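Neural-cadherin (Drosophila melanogaster, PDB 3UBF) mediates calcium-dependent, preferentially homophilic adhesion between cells as a cadherin, here represented by three consecutive extracellular repeats. Local coordinates at residues Asp39-Pro42 and Trp43-Val46; Asp134-Thr137 and Asp138-Ile141; Phe214-Pro217 and Ser218-Ala221. All blocks are in the same frame, centred on the assembly; numbering follows the deposited sequence.

Interaction 1: Asp39-Pro42 and Trp43-Val46; sequences DDNP and WVTV
Asn41 OD1 is gripped by two successive backbone N-H groups. The N of Trp43 lies 2.7 Å from OD1 with an N-H...O angle of 149°, and the N of Val44 adds a weak second bond to OD1 at 3.1 Å. The donor on Trp43 is tilted 28° from the plane of the amide carbonyl. The arrangement needs CG of Asn41 opposite its own backbone N (chi1 178°), which folds the amide back under the turn beside the peptides that follow. There OD1 also rests against CG2 of Val44 at 3.5 Å. Together the two bonds probably limit the rotation of the amide, most of the hold coming from Trp43 N. Pro42, in between, sets its CB over one face of the indole, 4.2 Å from the centroid of the five-membered ring of Trp43, a CH-pi contact, while CD comes near CD1. A water bridges the two arms of the turn, taking the N-H of Asn41 (N to water 2.9 Å) and donating to Val44 O at 2.6 Å. Lys56 makes a cation-pi contact with the indole, and Ile69 of strand 68-76 packs on Asn41, Trp43 and Val44. The side-chain oxygen accepting from the N two residues on makes this an Asx turn, set where the chain passes from one sheet of the cadherin beta sandwich, at strand 34-37, to the other, at strand 44-46.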
loop_
_atom_site.group_PDB
_atom_site.type_symbol
_atom_site.label_atom_id
_atom_site.label_comp_id
_atom_site.label_asym_id
_atom_site.label_seq_id
_atom_site.Cartn_x
_atom_site.Cartn_y
_atom_site.Cartn_z
ATOM N N ASP A 39 -37.227 -15.455 -10.845
ATOM C CA ASP A 39 -36.141 -16.294 -11.338
ATOM C C ASP A 39 -35.167 -16.585 -10.204
ATOM O O ASP A 39 -34.793 -15.678 -9.451
ATOM C CB ASP A 39 -35.387 -15.574 -12.458
ATOM C CG ASP A 39 -36.118 -15.610 -13.796
ATOM O OD1 ASP A 39 -37.232 -16.186 -13.897
ATOM O OD2 ASP A 39 -35.550 -15.057 -14.766
ATOM N N ASP A 40 -34.750 -17.845 -10.090
ATOM C CA ASP A 40 -33.715 -18.235 -9.135
ATOM C C ASP A 40 -32.446 -17.408 -9.321
ATOM O O ASP A 40 -31.916 -17.277 -10.428
ATOM C CB ASP A 40 -33.408 -19.735 -9.223
ATOM C CG ASP A 40 -34.532 -20.600 -8.649
ATOM O OD1 ASP A 40 -35.448 -20.053 -7.977
ATOM O OD2 ASP A 40 -34.500 -21.832 -8.871
ATOM N N ASN A 41 -31.983 -16.831 -8.224
ATOM C CA ASN A 41 -30.833 -15.956 -8.244
ATOM C C ASN A 41 -29.738 -16.606 -7.411
ATOM O O ASN A 41 -30.030 -17.202 -6.378
ATOM C CB ASN A 41 -31.239 -14.587 -7.686
ATOM C CG ASN A 41 -30.102 -13.618 -7.630
ATOM O OD1 ASN A 41 -29.240 -13.707 -6.758
ATOM N ND2 ASN A 41 -30.091 -12.668 -8.553
ATOM N N PRO A 42 -28.476 -16.510 -7.859
ATOM C CA PRO A 42 -27.443 -17.239 -7.132
ATOM C C PRO A 42 -27.175 -16.627 -5.759
ATOM O O PRO A 42 -26.728 -17.315 -4.842
ATOM C CB PRO A 42 -26.206 -17.111 -8.038
ATOM C CG PRO A 42 -26.716 -16.639 -9.359
ATOM C CD PRO A 42 -27.927 -15.822 -9.040
ATOM N N TRP A 43 -27.501 -15.353 -5.619
ATOM C CA TRP A 43 -27.080 -14.592 -4.456
ATOM C C TRP A 43 -28.152 -14.439 -3.388
ATOM O O TRP A 43 -27.829 -14.205 -2.224
ATOM C CB TRP A 43 -26.541 -13.224 -4.899
ATOM C CG TRP A 43 -25.481 -13.347 -5.964
ATOM C CD1 TRP A 43 -25.609 -13.044 -7.286
ATOM C CD2 TRP A 43 -24.151 -13.855 -5.791
ATOM N NE1 TRP A 43 -24.435 -13.316 -7.949
ATOM C CE2 TRP A 43 -23.523 -13.813 -7.056
ATOM C CE3 TRP A 43 -23.425 -14.329 -4.688
ATOM C CZ2 TRP A 43 -22.203 -14.223 -7.249
ATOM C CZ3 TRP A 43 -22.107 -14.739 -4.881
ATOM C CH2 TRP A 43 -21.512 -14.683 -6.152
ATOM N N VAL A 44 -29.415 -14.568 -3.775
ATOM C CA VAL A 44 -30.506 -14.315 -2.844
ATOM C C VAL A 44 -31.651 -15.286 -3.035
ATOM O O VAL A 44 -31.961 -15.663 -4.164
ATOM C CB VAL A 44 -31.072 -12.852 -2.951
ATOM C CG1 VAL A 44 -30.077 -11.814 -2.427
ATOM C CG2 VAL A 44 -31.504 -12.523 -4.373
ATOM N N THR A 45 -32.253 -15.710 -1.923
ATOM C CA THR A 45 -33.579 -16.329 -1.935
ATOM C C THR A 45 -34.534 -15.304 -1.361
ATOM O O THR A 45 -34.115 -14.394 -0.639
ATOM C CB THR A 45 -33.672 -17.605 -1.065
ATOM O OG1 THR A 45 -33.294 -17.302 0.283
ATOM C CG2 THR A 45 -32.781 -18.704 -1.599
ATOM N N VAL A 46 -35.814 -15.444 -1.686
ATOM C CA VAL A 46 -36.844 -14.570 -1.129
ATOM C C VAL A 46 -37.820 -15.424 -0.358
ATOM O O VAL A 46 -38.370 -16.374 -0.904
ATOM C CB VAL A 46 -37.573 -13.776 -2.223
ATOM C CG1 VAL A 46 -38.828 -13.143 -1.669
ATOM C CG2 VAL A 46 -36.658 -12.707 -2.786
HETATM O O HOH W 1 -32.827 -17.680 -5.579
#

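Interaction 2: Asp134-Thr137 and Asp138-Ile141; sequences DPDT and DHNI. With ZN (zinc ion), chain G; ZN (zinc ion), chain B; CA (calcium ion), chain T; ZN (zinc ion), chain H.
Asp136 and His139 meet because their first torsions fold both side chains to one side of the turn: CG of Asp136 stands opposite its backbone N (chi1 -159°), and CG of His139 opposite its carbonyl carbon (chi1 -77°). The carboxylate then stacks on the imidazole with the planes 20° apart, and CB of Asp136 lies over the middle of the His139 ring, 3.5 Å from the centroid, as a CH-pi contact. The other carboxylate, of Asp134, comes to the ring edge, steeply turned to it. Its OD2 and His139 ND1 share a zinc ion, 2.0 Å from ND1, which Asp185 completes. Asp134 OD1 meanwhile accepts from Asp136 N at 2.7 Å, an Asx turn that meets OD1 on its anti side and steadies the carboxylate. A type I beta turn from Asp136 to His139 follows, with His139 N bonded to Asp136 O at 3.2 Å. Within it Asp136 OD1 takes the N-H of Asp138 at 3.0 Å, leaving OD2 to bind a second zinc at 2.0 Å along with Glu61 and Asp98. Asp138 OD2 bridges two further ions, calcium at 2.8 Å, where Glu13 and Glu61 also bind, and zinc at 2.2 Å, where Asp59 binds. The metals probably neutralise much of the charge of these gathered carboxylates. Asp134, Pro135 and Asp136 form the DXD motif of the cadherin calcium-binding site between successive repeats, where this crystal holds zinc ions as well as a calcium ion.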
loop_
_atom_site.group_PDB
_atom_site.type_symbol
_atom_site.label_atom_id
_atom_site.label_comp_id
_atom_site.label_asym_id
_atom_site.label_seq_id
_atom_site.Cartn_x
_atom_site.Cartn_y
_atom_site.Cartn_z
ATOM N N ASP A 134 -2.667 -4.799 -3.037
ATOM C CA ASP A 134 -4.060 -4.391 -3.132
ATOM C C ASP A 134 -4.680 -4.737 -1.791
ATOM O O ASP A 134 -4.664 -5.899 -1.389
ATOM C CB ASP A 134 -4.781 -5.116 -4.278
ATOM C CG ASP A 134 -6.127 -4.487 -4.631
ATOM O OD1 ASP A 134 -6.955 -4.241 -3.731
ATOM O OD2 ASP A 134 -6.379 -4.252 -5.832
ATOM N N PRO A 135 -5.200 -3.720 -1.073
ATOM C CA PRO A 135 -5.873 -4.001 0.206
ATOM C C PRO A 135 -7.037 -4.964 0.027
ATOM O O PRO A 135 -7.439 -5.620 0.994
ATOM C CB PRO A 135 -6.355 -2.619 0.691
ATOM C CG PRO A 135 -6.225 -1.702 -0.482
ATOM C CD PRO A 135 -5.104 -2.269 -1.334
ATOM N N ASP A 136 -7.567 -5.050 -1.197
ATOM C CA ASP A 136 -8.531 -6.096 -1.527
ATOM C C ASP A 136 -7.856 -7.420 -1.894
ATOM O O ASP A 136 -7.223 -7.572 -2.943
ATOM C CB ASP A 136 -9.511 -5.656 -2.620
ATOM C CG ASP A 136 -10.785 -6.488 -2.622
ATOM O OD1 ASP A 136 -10.721 -7.692 -2.284
ATOM O OD2 ASP A 136 -11.855 -5.944 -2.960
ATOM N N THR A 137 -8.022 -8.372 -0.994
ATOM C CA THR A 137 -7.475 -9.720 -1.084
ATOM C C THR A 137 -7.929 -10.506 -2.319
ATOM O O THR A 137 -7.282 -11.462 -2.727
ATOM C CB THR A 137 -7.840 -10.447 0.232
ATOM O OG1 THR A 137 -6.716 -10.372 1.113
ATOM C CG2 THR A 137 -8.276 -11.913 0.034
ATOM N N ASP A 138 -9.027 -10.062 -2.921
ATOM C CA ASP A 138 -9.694 -10.778 -3.999
ATOM C C ASP A 138 -9.338 -10.224 -5.378
ATOM O O ASP A 138 -9.966 -10.574 -6.375
ATOM C CB ASP A 138 -11.216 -10.697 -3.782
ATOM C CG ASP A 138 -11.922 -11.960 -4.184
ATOM O OD1 ASP A 138 -11.219 -12.930 -4.551
ATOM O OD2 ASP A 138 -13.180 -11.997 -4.130
ATOM N N HIS A 139 -8.329 -9.359 -5.418
ATOM C CA HIS A 139 -7.939 -8.625 -6.620
ATOM C C HIS A 139 -6.608 -9.118 -7.130
ATOM O O HIS A 139 -5.778 -9.564 -6.355
ATOM C CB HIS A 139 -7.805 -7.140 -6.307
ATOM C CG HIS A 139 -9.110 -6.426 -6.188
ATOM N ND1 HIS A 139 -9.228 -5.066 -6.360
ATOM C CD2 HIS A 139 -10.358 -6.880 -5.915
ATOM C CE1 HIS A 139 -10.490 -4.714 -6.199
ATOM N NE2 HIS A 139 -11.196 -5.795 -5.928
ATOM N N ASN A 140 -6.415 -9.030 -8.439
ATOM C CA ASN A 140 -5.143 -9.351 -9.032
ATOM C C ASN A 140 -4.606 -8.125 -9.719
ATOM O O ASN A 140 -5.374 -7.331 -10.251
ATOM C CB ASN A 140 -5.273 -10.535 -9.988
ATOM C CG ASN A 140 -5.693 -11.801 -9.265
ATOM O OD1 ASN A 140 -4.944 -12.327 -8.425
ATOM N ND2 ASN A 140 -6.908 -12.286 -9.558
ATOM N N ILE A 141 -3.288 -7.962 -9.679
ATOM C CA ILE A 141 -2.656 -6.778 -10.223
ATOM C C ILE A 141 -1.625 -7.121 -11.287
ATOM O O ILE A 141 -0.993 -8.192 -11.247
ATOM C CB ILE A 141 -2.011 -5.902 -9.114
ATOM C CG1 ILE A 141 -0.884 -6.653 -8.399
ATOM C CG2 ILE A 141 -3.068 -5.390 -8.132
ATOM C CD1 ILE A 141 -0.221 -5.841 -7.282
HETATM ZN ZN ZN G . -7.872 -3.589 -6.226
HETATM ZN ZN ZN B . -13.430 -7.048 -3.466
HETATM CA CA CA T . -14.707 -10.013 -2.986
HETATM ZN ZN ZN H . -14.070 -13.868 -4.827
HETATM O O HOH W 2 -13.737 -7.845 -2.150
HETATM O O HOH W 3 -13.568 -14.373 -2.837
HETATM O O HOH W 4 -13.958 -13.635 -6.599
HETATM O O HOH W 5 -15.079 -11.426 -1.238
#

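Interaction 3: Phe214-Pro217 and Ser218-Ala221; sequences FYMP and SYEA
Met216 and Tyr219 make the tight part of this contact. CB of Met216 lies over one face of the phenol ring, 3.7 Å from its centroid and displaced toward the rim, a CH-pi contact, and CG presses on the ring at CE2, 3.2 Å away. CG stands opposite the carbonyl carbon of Met216 (chi1 -42°), which carries it across the ring toward this CE2 corner. The phenol oxygen reaches back under the turn, where Met216 N makes a weak hydrogen bond to Tyr219 OH at 3.0 Å. Phe214 comes to the ring edge instead: its CB is 4.1 Å from CE1 of Tyr219, and the two side chains cross at about a right angle. The outer side is looser. Beyond CG the methionine chain is bent twice, leaving SD 5.2 Å from the Tyr219 centroid in an oblique Met-aromatic contact and bringing CE to Ser218 O, and the exposed Pro217 touches Ser218 only locally, at its N. With Tyr219 replaced by an alanine, Met216 CB and CG would probably lose the face they lie on, Met216 N its weak acceptor, and a gap would open beside Phe214. Phe214 packs on Ile236 and Ala238 of strand 232-239 and, with Tyr219, on Val303 of strand 300-310; the chain thus leaves strand 213-214, which pairs with 232-239, and enters strand 219-224, which pairs with 300-310 in the facing sheet.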
loop_
_atom_site.group_PDB
_atom_site.type_symbol
_atom_site.label_atom_id
_atom_site.label_comp_id
_atom_site.label_asym_id
_atom_site.label_seq_id
_atom_site.Cartn_x
_atom_site.Cartn_y
_atom_site.Cartn_z
ATOM N N PHE A 214 18.764 5.652 2.658
ATOM C CA PHE A 214 18.131 5.517 3.949
ATOM C C PHE A 214 16.718 5.002 3.762
ATOM O O PHE A 214 16.091 5.264 2.736
ATOM C CB PHE A 214 18.149 6.852 4.689
ATOM C CG PHE A 214 19.477 7.182 5.307
ATOM C CD1 PHE A 214 20.327 8.103 4.706
ATOM C CD2 PHE A 214 19.880 6.571 6.494
ATOM C CE1 PHE A 214 21.574 8.420 5.279
ATOM C CE2 PHE A 214 21.135 6.875 7.078
ATOM C CZ PHE A 214 21.978 7.804 6.472
ATOM N N TYR A 215 16.226 4.254 4.748
ATOM C CA TYR A 215 14.869 3.688 4.699
ATOM C C TYR A 215 13.769 4.723 4.911
ATOM O O TYR A 215 12.601 4.454 4.653
ATOM C CB TYR A 215 14.737 2.482 5.637
ATOM C CG TYR A 215 15.138 1.207 4.938
ATOM C CD1 TYR A 215 16.443 0.719 5.028
ATOM C CD2 TYR A 215 14.225 0.511 4.139
ATOM C CE1 TYR A 215 16.820 -0.430 4.367
ATOM C CE2 TYR A 215 14.592 -0.638 3.475
ATOM C CZ TYR A 215 15.897 -1.104 3.588
ATOM O OH TYR A 215 16.278 -2.256 2.920
ATOM N N MET A 216 14.152 5.914 5.365
ATOM C CA MET A 216 13.251 7.072 5.378
ATOM C C MET A 216 13.986 8.291 4.791
ATOM O O MET A 216 15.192 8.456 5.029
ATOM C CB MET A 216 12.809 7.406 6.801
ATOM C CG MET A 216 12.464 6.214 7.655
ATOM S SD MET A 216 10.760 6.183 8.099
ATOM C CE MET A 216 10.575 7.821 8.811
ATOM N N PRO A 217 13.267 9.162 4.048
ATOM C CA PRO A 217 13.907 10.344 3.489
ATOM C C PRO A 217 14.271 11.379 4.559
ATOM O O PRO A 217 15.141 12.225 4.327
ATOM C CB PRO A 217 12.849 10.886 2.539
ATOM C CG PRO A 217 11.572 10.470 3.156
ATOM C CD PRO A 217 11.833 9.114 3.716
ATOM N N SER A 218 13.597 11.325 5.706
ATOM C CA SER A 218 14.009 12.065 6.899
ATOM C C SER A 218 13.524 11.359 8.153
ATOM O O SER A 218 12.593 10.566 8.114
ATOM C CB SER A 218 13.540 13.529 6.873
ATOM O OG SER A 218 12.129 13.645 6.975
ATOM N N TYR A 219 14.167 11.650 9.269
ATOM C CA TYR A 219 13.824 11.013 10.525
ATOM C C TYR A 219 13.478 12.046 11.569
ATOM O O TYR A 219 14.079 13.113 11.633
ATOM C CB TYR A 219 14.977 10.143 11.013
ATOM C CG TYR A 219 15.244 8.948 10.147
ATOM C CD1 TYR A 219 16.046 9.052 9.018
ATOM C CD2 TYR A 219 14.710 7.704 10.463
ATOM C CE1 TYR A 219 16.306 7.954 8.223
ATOM C CE2 TYR A 219 14.967 6.601 9.676
ATOM C CZ TYR A 219 15.762 6.740 8.553
ATOM O OH TYR A 219 16.017 5.659 7.757
ATOM N N GLU A 220 12.522 11.682 12.406
ATOM C CA GLU A 220 11.917 12.560 13.375
ATOM C C GLU A 220 11.704 11.709 14.623
ATOM O O GLU A 220 11.130 10.619 14.542
ATOM C CB GLU A 220 10.575 13.051 12.810
ATOM C CG GLU A 220 10.398 14.571 12.820
ATOM C CD GLU A 220 9.800 15.141 11.508
ATOM O OE1 GLU A 220 8.605 14.879 11.216
ATOM O OE2 GLU A 220 10.533 15.870 10.776
ATOM N N ALA A 221 12.201 12.166 15.768
ATOM C CA ALA A 221 11.869 11.513 17.041
ATOM C C ALA A 221 11.364 12.543 18.027
ATOM O O ALA A 221 11.771 13.697 17.984
ATOM C CB ALA A 221 13.058 10.760 17.615
#

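From the N terminus the three contacts follow in series, none nesting in or crossing another, and each closes a short connection between strands of different sheets. Interaction 1 joins strand 34-37 to 44-46 in the first repeat of this fragment. Interaction 2 closes the loop from strand 126-133 to 141-149 in the next, and its metals tie that loop back to Glu13, Asp59, Glu61 and Asp98 of the preceding repeat; its nearest atoms are about 9 Å from those of interaction 1. Interaction 3, with its centre about 29 Å from that of interaction 2, carries the chain from strand 213-214 to 219-224. Interactions 1 and 3 lie on opposite sides of the chain's centre, their centres about 54 Å apart.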